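Local coordinates for protein alpha-galactosidase (Thermus thermophilus, PDB 6LCJ) that probably hydrolyses terminal alpha-linked galactose from oligosaccharides, as a thermostable hexameric member of glycoside hydrolase family GH36, at residues S156-P159 / P160-W163; L254-G257 / E258-V262; L412-P415 / E416-R419. One frame throughout, in Å; residues are numbered along the deposited sequence.

Read from the N terminus, the three contacts follow in series; none nests in or crosses another, and each is local: a strand lead-in, a turn and a helix cap. Contact 1 (156-163) leads from the loop after helix 140-149 into strand 161-164, the first strand of the parallel barrel sheet. Contact 2 (254-262) closes a turn between helix 244-248 and strand 263-267, where a second subunit packs on it. Contact 3 (412-419) starts helix 415-428, which precedes the last barrel strand, 431-433. Contacts 1 and 3 have centres about 24 Å apart; contact 2 lies beyond the chain's centre, its own centre about 39 Å from that of contact 1 and about 45 Å from that of contact 3.

Contact 1 of 3, residues S156-P159 / P160-W163; sequences SGRP and PRVW
Arg158 and Arg161 bring their guanidinium groups together, nearly parallel, where the chain enters strand 161-164, the first strand of the (beta/alpha)8 TIM barrel of this alpha-galactosidase. The two planes are only 20° apart. NH1 of Arg161 lies over one face of the Arg158 group, while NH1 of Arg158 meets the Arg161 group obliquely. Both chains bend at chi3, which turns the two heads toward each other across the Pro159-Pro160 link. The counter-charge of Arg158 comes from the loop that leads into the neighbouring strand 192-195: Glu191 forms a salt bridge with Arg158 NH1, and it also accepts from the backbone N of Arg161. NE of Arg161 has its own hydrogen-bond acceptor in the carbonyl O of Ser189. The carboxylate of Glu191 probably eases the close approach of the two cations.

Between the arginines the prolines hold the chain extended, and their rings are in contact across the peptide, Pro159 CB 3.8 Å from Pro160 CD. Pro159 packs on Phe430, just ahead of strand 431-433, whereas Pro160 turns to Val192 and Tyr300 inside the barrel. Arg158 NH1 also gives a weak hydrogen bond, 3.3 Å long and bent to 120°, to the carbonyl O of Pro159. That same NH1 atom stands 3.3 Å from NH1 of Arg161.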
# COMPACT_ATOMS: atom_id res chain seq x y z
N SER E 156 -5.34 6.58 -56.30
CA SER E 156 -6.54 6.97 -57.05
C SER E 156 -6.32 8.31 -57.74
O SER E 156 -6.93 9.34 -57.42
CB SER E 156 -7.75 7.03 -56.11
OG SER E 156 -8.15 5.73 -55.69
N GLY E 157 -5.40 8.28 -58.71
CA GLY E 157 -4.99 9.50 -59.38
C GLY E 157 -4.27 10.44 -58.43
O GLY E 157 -3.52 10.02 -57.54
N ARG E 158 -4.47 11.68 -58.61
CA ARG E 158 -3.84 12.72 -57.82
C ARG E 158 -4.80 13.15 -56.71
O ARG E 158 -6.02 13.10 -56.89
CB ARG E 158 -3.45 13.91 -58.71
CG ARG E 158 -3.68 15.30 -58.11
CD ARG E 158 -3.52 16.44 -59.14
NE ARG E 158 -4.70 16.62 -60.00
CZ ARG E 158 -5.87 17.12 -59.58
NH1 ARG E 158 -6.04 17.50 -58.31
NH2 ARG E 158 -6.88 17.25 -60.44
N PRO E 159 -4.28 13.51 -55.54
CA PRO E 159 -5.17 13.86 -54.41
C PRO E 159 -6.05 15.05 -54.75
O PRO E 159 -5.61 15.98 -55.44
CB PRO E 159 -4.19 14.19 -53.27
CG PRO E 159 -2.91 13.53 -53.68
CD PRO E 159 -2.86 13.54 -55.16
N PRO E 160 -7.30 15.03 -54.32
CA PRO E 160 -8.18 16.18 -54.58
C PRO E 160 -7.77 17.38 -53.75
O PRO E 160 -7.00 17.29 -52.78
CB PRO E 160 -9.57 15.67 -54.18
CG PRO E 160 -9.44 14.18 -54.04
CD PRO E 160 -8.00 13.95 -53.61
N ARG E 161 -8.28 18.53 -54.15
CA ARG E 161 -8.09 19.76 -53.40
C ARG E 161 -9.41 20.04 -52.68
O ARG E 161 -10.46 20.12 -53.32
CB ARG E 161 -7.67 20.90 -54.33
CG ARG E 161 -6.41 20.55 -55.10
CD ARG E 161 -5.87 21.73 -55.91
NE ARG E 161 -6.78 22.10 -56.99
CZ ARG E 161 -6.70 21.62 -58.21
NH1 ARG E 161 -5.76 20.75 -58.51
NH2 ARG E 161 -7.58 22.00 -59.14
N VAL E 162 -9.35 20.13 -51.36
CA VAL E 162 -10.54 20.05 -50.52
C VAL E 162 -10.64 21.31 -49.69
O VAL E 162 -9.66 21.74 -49.08
CB VAL E 162 -10.50 18.82 -49.60
CG1 VAL E 162 -11.78 18.78 -48.73
CG2 VAL E 162 -10.30 17.54 -50.39
N TRP E 163 -11.84 21.89 -49.64
CA TRP E 163 -12.18 22.83 -48.58
C TRP E 163 -12.96 22.06 -47.52
O TRP E 163 -13.89 21.31 -47.85
CB TRP E 163 -12.98 24.03 -49.09
CG TRP E 163 -13.09 25.07 -48.01
CD1 TRP E 163 -12.20 26.08 -47.75
CD2 TRP E 163 -14.09 25.14 -46.99
NE1 TRP E 163 -12.60 26.79 -46.64
CE2 TRP E 163 -13.76 26.23 -46.15
CE3 TRP E 163 -15.25 24.40 -46.71
CZ2 TRP E 163 -14.55 26.61 -45.06
CZ3 TRP E 163 -16.03 24.78 -45.63
CH2 TRP E 163 -15.67 25.87 -44.82

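Contact 2 of 3, residues L254-G257 / E258-V262; sequences LRDG and EGRPV
A type I beta turn from Asp256 to Gly259 folds the chain back on itself in the loop before strand 263-267, and the carboxylate of Asp256 sits at its hub. OD1 accepts two backbone hydrogen bonds, from Glu258 N at 3.0 Å and Arg260 N at 2.9 Å, which arrive from opposite faces of the carboxylate plane. With chi1 at 65°, CG lies between the backbone N and the carbonyl carbon, folding the carboxylate back over the turn. OD2 forms a side-on salt bridge with Arg260, whose NE and NH2 each lie 3.0 Å from it, NE on its syn lone pair and NH2 above the carboxylate plane. The oxygen lies almost in the guanidinium plane, but the two flat groups stand 72° apart. Glu258 CB covers one face of that guanidinium.

Beyond the turn, toward the loop ends, Asp256 N donates to Arg260 O at 2.8 Å and Val262 N to Leu254 O at 2.9 Å. Beside this second bond, CG2 of Val262 touches CG of Leu254, and a water lies within hydrogen-bonding distance of both carbonyl oxygens. Arg255 stretches out alongside Pro261, its NH1 hydrogen-bonded within the guanidinium plane to Gly259 O at 2.6 Å; Gly259 itself adopts a positive phi of 80°, favourable to glycine.

The turn meets a second subunit of the hexamer: Asp120 and Arg125 of that subunit form salt bridges with Arg255 and Glu258, and its Arg35 reaches the carbonyl of Asp256. Within the chain, a single bridge pairs Arg255 with Pro261, and the Gly259 N to Asp256 O bond closes the bend. With Asp256 N on Arg260 O and Gly259 fourth in the turn, this is a type I turn plus G1 bulge, as in 3:5 hairpins.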
# COMPACT_ATOMS: atom_id res chain seq x y z
N LEU E 254 -19.86 -3.16 -28.95
CA LEU E 254 -18.70 -4.01 -28.70
C LEU E 254 -18.54 -4.24 -27.20
O LEU E 254 -18.49 -3.29 -26.41
CB LEU E 254 -17.44 -3.36 -29.27
CG LEU E 254 -16.16 -4.18 -29.11
CD1 LEU E 254 -16.28 -5.50 -29.86
CD2 LEU E 254 -14.99 -3.36 -29.63
N ARG E 255 -18.48 -5.52 -26.81
CA ARG E 255 -18.46 -5.90 -25.41
C ARG E 255 -17.25 -6.78 -25.12
O ARG E 255 -16.72 -7.45 -26.01
CB ARG E 255 -19.75 -6.63 -25.02
CG ARG E 255 -20.92 -5.69 -24.87
CD ARG E 255 -22.28 -6.36 -25.01
NE ARG E 255 -23.34 -5.37 -25.09
CZ ARG E 255 -23.77 -4.64 -24.06
NH1 ARG E 255 -23.24 -4.78 -22.86
NH2 ARG E 255 -24.74 -3.75 -24.24
N ASP E 256 -16.81 -6.78 -23.86
CA ASP E 256 -15.67 -7.59 -23.48
C ASP E 256 -16.15 -8.98 -23.04
O ASP E 256 -17.31 -9.34 -23.22
CB ASP E 256 -14.83 -6.88 -22.43
CG ASP E 256 -15.56 -6.68 -21.09
OD1 ASP E 256 -16.69 -7.21 -20.89
OD2 ASP E 256 -14.99 -6.00 -20.21
N GLY E 257 -15.26 -9.77 -22.44
CA GLY E 257 -15.60 -11.12 -22.01
C GLY E 257 -16.66 -11.21 -20.92
O GLY E 257 -17.27 -12.27 -20.76
N GLU E 258 -16.91 -10.13 -20.18
CA GLU E 258 -17.96 -10.11 -19.16
C GLU E 258 -19.20 -9.35 -19.61
O GLU E 258 -20.05 -9.03 -18.78
CB GLU E 258 -17.43 -9.52 -17.85
CG GLU E 258 -16.20 -10.23 -17.31
CD GLU E 258 -16.42 -11.73 -17.07
OE1 GLU E 258 -17.32 -12.08 -16.27
OE2 GLU E 258 -15.70 -12.56 -17.67
N GLY E 259 -19.32 -9.06 -20.90
CA GLY E 259 -20.48 -8.34 -21.40
C GLY E 259 -20.46 -6.84 -21.20
O GLY E 259 -21.42 -6.18 -21.61
N ARG E 260 -19.41 -6.27 -20.59
CA ARG E 260 -19.39 -4.81 -20.45
C ARG E 260 -18.94 -4.16 -21.75
O ARG E 260 -18.08 -4.70 -22.46
CB ARG E 260 -18.47 -4.39 -19.32
CG ARG E 260 -18.72 -5.13 -18.03
CD ARG E 260 -17.55 -4.97 -17.07
NE ARG E 260 -16.37 -5.64 -17.60
CZ ARG E 260 -15.57 -6.42 -16.89
NH1 ARG E 260 -15.84 -6.64 -15.60
NH2 ARG E 260 -14.51 -7.00 -17.46
N PRO E 261 -19.50 -3.00 -22.09
CA PRO E 261 -19.06 -2.28 -23.29
C PRO E 261 -17.59 -1.91 -23.22
O PRO E 261 -17.10 -1.43 -22.20
CB PRO E 261 -19.95 -1.03 -23.29
CG PRO E 261 -21.17 -1.44 -22.52
CD PRO E 261 -20.65 -2.35 -21.45
N VAL E 262 -16.88 -2.16 -24.32
CA VAL E 262 -15.49 -1.74 -24.43
C VAL E 262 -15.42 -0.22 -24.53
O VAL E 262 -16.17 0.41 -25.28
CB VAL E 262 -14.85 -2.43 -25.64
CG1 VAL E 262 -13.46 -1.88 -25.94
CG2 VAL E 262 -14.82 -3.93 -25.39
O HOH W 1 -18.06 -0.35 -26.84

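Contact 3 of 3, residues L412-P415 / E416-R419; sequences LLSP and EEMR
Ser414 and Glu417 exchange hydrogen bonds at the start of helix 415-428, each side chain taking the backbone N-H of the other residue. Ser414 OG accepts from Glu417 N at 3.0 Å, and Glu417 OE1 accepts from Ser414 N at 2.7 Å along a nearly straight line, 173° at the hydrogen. The serine hydroxyl is folded inward, chi1 85°, between its own N and carbonyl carbon, which brings OG over the first turn. Glu417 points CG away from its carbonyl carbon and then runs extended, carrying the carboxylate back past the serine; CG passes 3.2 Å from OG. Ser414 N meets OE1 on the anti side, 28° out of the carboxylate plane.

Next to the pair, Met418 takes the same first torsion as Glu417 but bends at chi3, and its CE doubles back to touch Leu413 O at 3.4 Å. Its CG rests 3.9 Å from CB of Leu413; this contact between the residue before the N-cap and the one four after it is a hydrophobic staple. CD2 of Leu413 also approaches OE1 of Glu417, and Leu413 and Glu417 both touch Leu380 of helix 380-388; Tyr405 packs against Leu413 and Met418. The side chain of Glu416 runs extended beyond CG, and a water hydrogen-bonds to its OE2 and to Ser414 OG.

Along the backbone, Met418 N bonds to Ser414 O at 2.8 Å, and Arg419 N reaches Pro415 O. Pro415, with no N-H to offer, occupies the first position of the helix, where none is required. Leu412, just ahead, packs on Asn411 of a third subunit, placing this helix start beside a subunit contact. Reciprocal side-chain to backbone bonds between an N-cap serine and a glutamate three residues on are the signature of a capping box, here joined by the staple.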
# COMPACT_ATOMS: atom_id res chain seq x y z
N LEU E 412 -3.44 31.08 -33.96
CA LEU E 412 -2.30 31.51 -33.16
C LEU E 412 -0.98 31.16 -33.81
O LEU E 412 0.07 31.51 -33.26
CB LEU E 412 -2.33 30.88 -31.77
CG LEU E 412 -3.52 31.17 -30.87
CD1 LEU E 412 -3.25 30.58 -29.48
CD2 LEU E 412 -3.82 32.67 -30.83
N LEU E 413 -1.01 30.47 -34.95
CA LEU E 413 0.21 29.97 -35.55
C LEU E 413 1.03 31.10 -36.15
O LEU E 413 0.50 32.08 -36.68
CB LEU E 413 -0.13 28.95 -36.63
CG LEU E 413 -0.58 27.60 -36.10
CD1 LEU E 413 -1.16 26.78 -37.23
CD2 LEU E 413 0.60 26.90 -35.46
N SER E 414 2.34 30.95 -36.10
CA SER E 414 3.20 31.94 -36.74
C SER E 414 3.32 31.66 -38.23
O SER E 414 3.12 30.53 -38.69
CB SER E 414 4.58 31.96 -36.09
OG SER E 414 5.42 30.98 -36.66
N PRO E 415 3.62 32.69 -39.02
CA PRO E 415 3.79 32.47 -40.47
C PRO E 415 4.89 31.48 -40.80
O PRO E 415 4.77 30.73 -41.77
CB PRO E 415 4.10 33.87 -40.99
CG PRO E 415 3.38 34.78 -40.01
CD PRO E 415 3.57 34.12 -38.68
N GLU E 416 5.96 31.42 -40.01
CA GLU E 416 6.95 30.40 -40.30
C GLU E 416 6.46 29.02 -39.88
O GLU E 416 6.75 28.03 -40.57
CB GLU E 416 8.30 30.77 -39.65
CG GLU E 416 8.61 30.08 -38.33
CD GLU E 416 9.80 30.69 -37.59
OE1 GLU E 416 10.96 30.31 -37.90
OE2 GLU E 416 9.58 31.55 -36.69
N GLU E 417 5.69 28.93 -38.79
CA GLU E 417 5.08 27.66 -38.43
C GLU E 417 4.14 27.17 -39.53
O GLU E 417 4.20 26.01 -39.95
CB GLU E 417 4.34 27.80 -37.09
CG GLU E 417 5.29 27.84 -35.88
CD GLU E 417 4.62 28.36 -34.60
OE1 GLU E 417 3.54 28.97 -34.69
OE2 GLU E 417 5.19 28.18 -33.50
N MET E 418 3.30 28.07 -40.06
CA MET E 418 2.37 27.68 -41.12
C MET E 418 3.09 27.18 -42.37
O MET E 418 2.55 26.34 -43.10
CB MET E 418 1.47 28.85 -41.47
CG MET E 418 0.41 29.13 -40.47
SD MET E 418 -0.71 30.44 -41.02
CE MET E 418 -0.07 31.84 -40.07
N ARG E 419 4.28 27.69 -42.66
CA ARG E 419 5.01 27.28 -43.85
C ARG E 419 5.48 25.83 -43.77
O ARG E 419 5.57 25.15 -44.79
CB ARG E 419 6.18 28.23 -44.07
CG ARG E 419 7.09 27.87 -45.23
CD ARG E 419 7.87 29.11 -45.72
NE ARG E 419 7.05 30.02 -46.53
CZ ARG E 419 6.55 31.18 -46.09
NH1 ARG E 419 6.78 31.58 -44.83
NH2 ARG E 419 5.83 31.95 -46.91
O HOH W 2 7.66 30.95 -34.40